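Local atomic coordinates of In2-1 family protein, glutathione transferase lambda3 (Populus trichocarpa, PDB entry 4PQI), a protein that binds glutathione and probably acts as a thiol transferase of the plant Lambda class of glutathione transferases. Residues D30-L35 and E59-P64. Residues are numbered along the deposited sequence; the frame is centred on the assembly and turned at random.
With CA (calcium ion), chain E.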
ATOM      1  N   ASP A  30      21.485  13.680   7.026  1.00 39.84           N
ATOM      2  CA  ASP A  30      22.557  14.259   6.219  1.00 41.44           C
ATOM      3  C   ASP A  30      21.962  15.136   5.119  1.00 43.14           C
ATOM      4  O   ASP A  30      22.690  15.756   4.343  1.00 42.86           O
ATOM      5  CB  ASP A  30      23.417  13.158   5.587  1.00 43.90           C
ATOM      6  CG  ASP A  30      22.612  12.226   4.678  1.00 45.56           C
ATOM      7  OD1 ASP A  30      21.378  12.131   4.838  1.00 41.50           O
ATOM      8  OD2 ASP A  30      23.220  11.568   3.807  1.00 51.69           O
ATOM      9  N   GLY A  31      20.634  15.183   5.075  1.00 43.88           N
ATOM     10  CA  GLY A  31      19.921  15.961   4.079  1.00 47.12           C
ATOM     11  C   GLY A  31      19.316  15.135   2.958  1.00 47.59           C
ATOM     12  O   GLY A  31      18.599  15.664   2.108  1.00 50.50           O
ATOM     13  N   THR A  32      19.615  13.840   2.946  1.00 41.20           N
ATOM     14  CA  THR A  32      19.051  12.935   1.957  1.00 41.61           C
ATOM     15  C   THR A  32      17.773  12.339   2.498  1.00 43.13           C
ATOM     16  O   THR A  32      17.735  11.845   3.635  1.00 45.56           O
ATOM     17  CB  THR A  32      20.003  11.764   1.640  1.00 43.70           C
ATOM     18  OG1 THR A  32      21.215  12.264   1.070  1.00 43.99           O
ATOM     19  CG2 THR A  32      19.350  10.806   0.660  1.00 44.49           C
ATOM     20  N   THR A  33      16.725  12.381   1.680  1.00 43.79           N
ATOM     21  CA  THR A  33      15.414  11.855   2.056  1.00 41.61           C
ATOM     22  C   THR A  33      15.335  10.324   1.926  1.00 38.31           C
ATOM     23  O   THR A  33      15.671   9.762   0.885  1.00 40.14           O
ATOM     24  CB  THR A  33      14.324  12.530   1.217  1.00 39.55           C
ATOM     25  OG1 THR A  33      14.307  13.935   1.517  1.00 42.79           O
ATOM     26  CG2 THR A  33      12.962  11.923   1.501  1.00 36.65           C
ATOM     27  N   LYS A  34      14.895   9.650   2.987  1.00 36.50           N
ATOM     28  CA  LYS A  34      14.941   8.192   3.013  1.00 37.26           C
ATOM     29  C   LYS A  34      13.625   7.577   3.480  1.00 36.13           C
ATOM     30  O   LYS A  34      13.010   8.053   4.430  1.00 40.93           O
ATOM     31  CB  LYS A  34      16.085   7.702   3.922  1.00 36.28           C
ATOM     32  CG  LYS A  34      17.449   8.349   3.645  1.00 37.02           C
ATOM     33  CD  LYS A  34      18.571   7.632   4.394  1.00 37.94           C
ATOM     34  CE  LYS A  34      19.868   8.446   4.337  1.00 40.11           C
ATOM     35  NZ  LYS A  34      19.701   9.777   4.988  1.00 38.74           N
ATOM     36  N   LEU A  35      13.205   6.515   2.802  1.00 36.42           N
ATOM     37  CA  LEU A  35      12.057   5.712   3.228  1.00 34.14           C
ATOM     38  C   LEU A  35      12.523   4.372   3.801  1.00 35.82           C
ATOM     39  O   LEU A  35      12.961   3.494   3.050  1.00 36.34           O
ATOM     40  CB  LEU A  35      11.140   5.463   2.028  1.00 32.15           C
ATOM     41  CG  LEU A  35       9.896   4.619   2.312  1.00 35.95           C
ATOM     42  CD1 LEU A  35       8.980   5.342   3.313  1.00 35.83           C
ATOM     43  CD2 LEU A  35       9.156   4.324   1.012  1.00 38.48           C
ATOM     44  N   GLU A  59      14.449  11.171  -5.587  1.00 44.81           N
ATOM     45  CA  GLU A  59      14.301  12.015  -4.399  1.00 45.09           C
ATOM     46  C   GLU A  59      14.254  11.225  -3.088  1.00 44.68           C
ATOM     47  O   GLU A  59      14.853  11.624  -2.080  1.00 47.17           O
ATOM     48  CB  GLU A  59      13.028  12.869  -4.509  1.00 46.33           C
ATOM     49  CG  GLU A  59      13.083  13.982  -5.550  1.00 52.79           C
ATOM     50  CD  GLU A  59      12.819  13.492  -6.966  1.00 54.06           C
ATOM     51  OE1 GLU A  59      12.558  12.281  -7.143  1.00 47.73           O
ATOM     52  OE2 GLU A  59      12.862  14.325  -7.898  1.00 58.57           O
ATOM     53  N   ILE A  60      13.542  10.104  -3.112  1.00 41.23           N
ATOM     54  CA  ILE A  60      13.296   9.310  -1.912  1.00 42.16           C
ATOM     55  C   ILE A  60      14.038   7.982  -1.962  1.00 45.36           C
ATOM     56  O   ILE A  60      13.595   7.032  -2.609  1.00 46.38           O
ATOM     57  CB  ILE A  60      11.789   9.035  -1.740  1.00 37.99           C
ATOM     58  CG1 ILE A  60      11.002  10.351  -1.678  1.00 36.84           C
ATOM     59  CG2 ILE A  60      11.520   8.146  -0.500  1.00 39.97           C
ATOM     60  CD1 ILE A  60       9.479  10.167  -1.741  1.00 39.87           C
ATOM     61  N   LYS A  61      15.164   7.916  -1.259  1.00 43.87           N
ATOM     62  CA  LYS A  61      15.977   6.712  -1.235  1.00 42.29           C
ATOM     63  C   LYS A  61      15.277   5.619  -0.429  1.00 42.10           C
ATOM     64  O   LYS A  61      14.747   5.882   0.651  1.00 40.95           O
ATOM     65  CB  LYS A  61      17.347   7.014  -0.633  1.00 42.93           C
ATOM     66  CG  LYS A  61      18.143   8.102  -1.358  1.00 46.50           C
ATOM     67  CD  LYS A  61      18.279   7.794  -2.846  1.00 52.85           C
ATOM     68  CE  LYS A  61      19.156   8.807  -3.578  1.00 56.57           C
ATOM     69  NZ  LYS A  61      19.126   8.560  -5.059  1.00 58.10           N
ATOM     70  N   LEU A  62      15.256   4.390  -0.945  1.00 39.97           N
ATOM     71  CA  LEU A  62      14.771   3.263  -0.141  1.00 39.77           C
ATOM     72  C   LEU A  62      15.862   2.704   0.802  1.00 40.41           C
ATOM     73  O   LEU A  62      17.020   2.545   0.415  1.00 39.47           O
ATOM     74  CB  LEU A  62      14.263   2.140  -1.041  1.00 39.72           C
ATOM     75  CG  LEU A  62      13.148   2.503  -2.011  1.00 41.03           C
ATOM     76  CD1 LEU A  62      12.758   1.292  -2.850  1.00 39.40           C
ATOM     77  CD2 LEU A  62      11.953   3.045  -1.248  1.00 40.09           C
ATOM     78  N   VAL A  63      15.475   2.417   2.035  1.00 40.56           N
ATOM     79  CA  VAL A  63      16.321   1.676   2.964  1.00 37.71           C
ATOM     80  C   VAL A  63      15.511   0.463   3.397  1.00 36.33           C
ATOM     81  O   VAL A  63      14.747   0.542   4.357  1.00 34.40           O
ATOM     82  CB  VAL A  63      16.663   2.527   4.205  1.00 38.85           C
ATOM     83  CG1 VAL A  63      17.626   1.776   5.123  1.00 37.85           C
ATOM     84  CG2 VAL A  63      17.256   3.869   3.786  1.00 40.43           C
ATOM     85  N   PRO A  64      15.634  -0.657   2.658  1.00 41.89           N
ATOM     86  CA  PRO A  64      14.869  -1.862   3.009  1.00 41.95           C
ATOM     87  C   PRO A  64      15.543  -2.688   4.117  1.00 42.67           C
ATOM     88  O   PRO A  64      16.766  -2.846   4.144  1.00 43.90           O
ATOM     89  CB  PRO A  64      14.818  -2.625   1.685  1.00 43.70           C
ATOM     90  CG  PRO A  64      16.153  -2.297   1.044  1.00 43.45           C
ATOM     91  CD  PRO A  64      16.384  -0.829   1.398  1.00 40.79           C
TER
HETATM   92 CA    CA E 304      12.060  12.754  -9.577  1.00 49.97          CA
HETATM   93  O   HOH W   1      16.971  12.859  -1.113  1.00 42.42           O
HETATM   94  O   HOH W   2      14.635  13.089 -10.140  1.00 49.54           O
HETATM   95  O   HOH W   3      12.905  10.607  -9.634  1.00 45.85           O
HETATM   96  O   HOH W   4      11.392  12.840 -11.985  1.00 50.04           O
HETATM   97  O   HOH W   5      10.532  14.734  -9.392  1.00 57.16           O
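L35 is held by strand 60-64 through both its backbone N and its backbone O: the N donates to K61 O over 2.7 Å, and the O accepts from V63 N at 2.9 Å. One step earlier, K61 N bonds T33 O at 2.9 Å, and K34 CA adds a C-H...O contact to K61 O. The tight part lies on the face of L35, I60 and L62. There I60 CG2 sits 3.7 Å from L35 CB, while L35, its CG anti to the backbone N (chi1 179°), runs beside L62 so that their CD2 methyls meet at 3.8 Å. V47 and W48 of helix 42-54 cover these leucines. On the other face, that of K34 and K61, the CB and CD of K34 lie against V63 CG2, and the extended lysine chain bends only at its end (chi4 62°). NZ thus reaches D30 OD1 at 2.9 Å and T32 O, with P27 O and E88 as further partners. D30 OD1 also takes T32 N from the opposite face of the carboxylate, closing an Asx turn. A methionine in place of K34 would probably leave D30 and E88 without their positive mate and the turn less firmly tied to the strand. Toward the strand starts the contact loosens: T32 CG2 lies 3.6 Å from CG of the solvent-exposed K61, an isolated contact at the edge, and a water takes over from direct pairing, accepting from T33 N and donating to E59 O. Here the carboxylate of the exposed E59 leads off from strand 33-37 and holds a calcium ion with both oxygens, beside G55 O and four waters. Strands 33-37 and 60-64, parallel and linked through helix 42-54, form the beta-alpha-beta unit of the thioredoxin-like N-terminal domain of glutathione transferases.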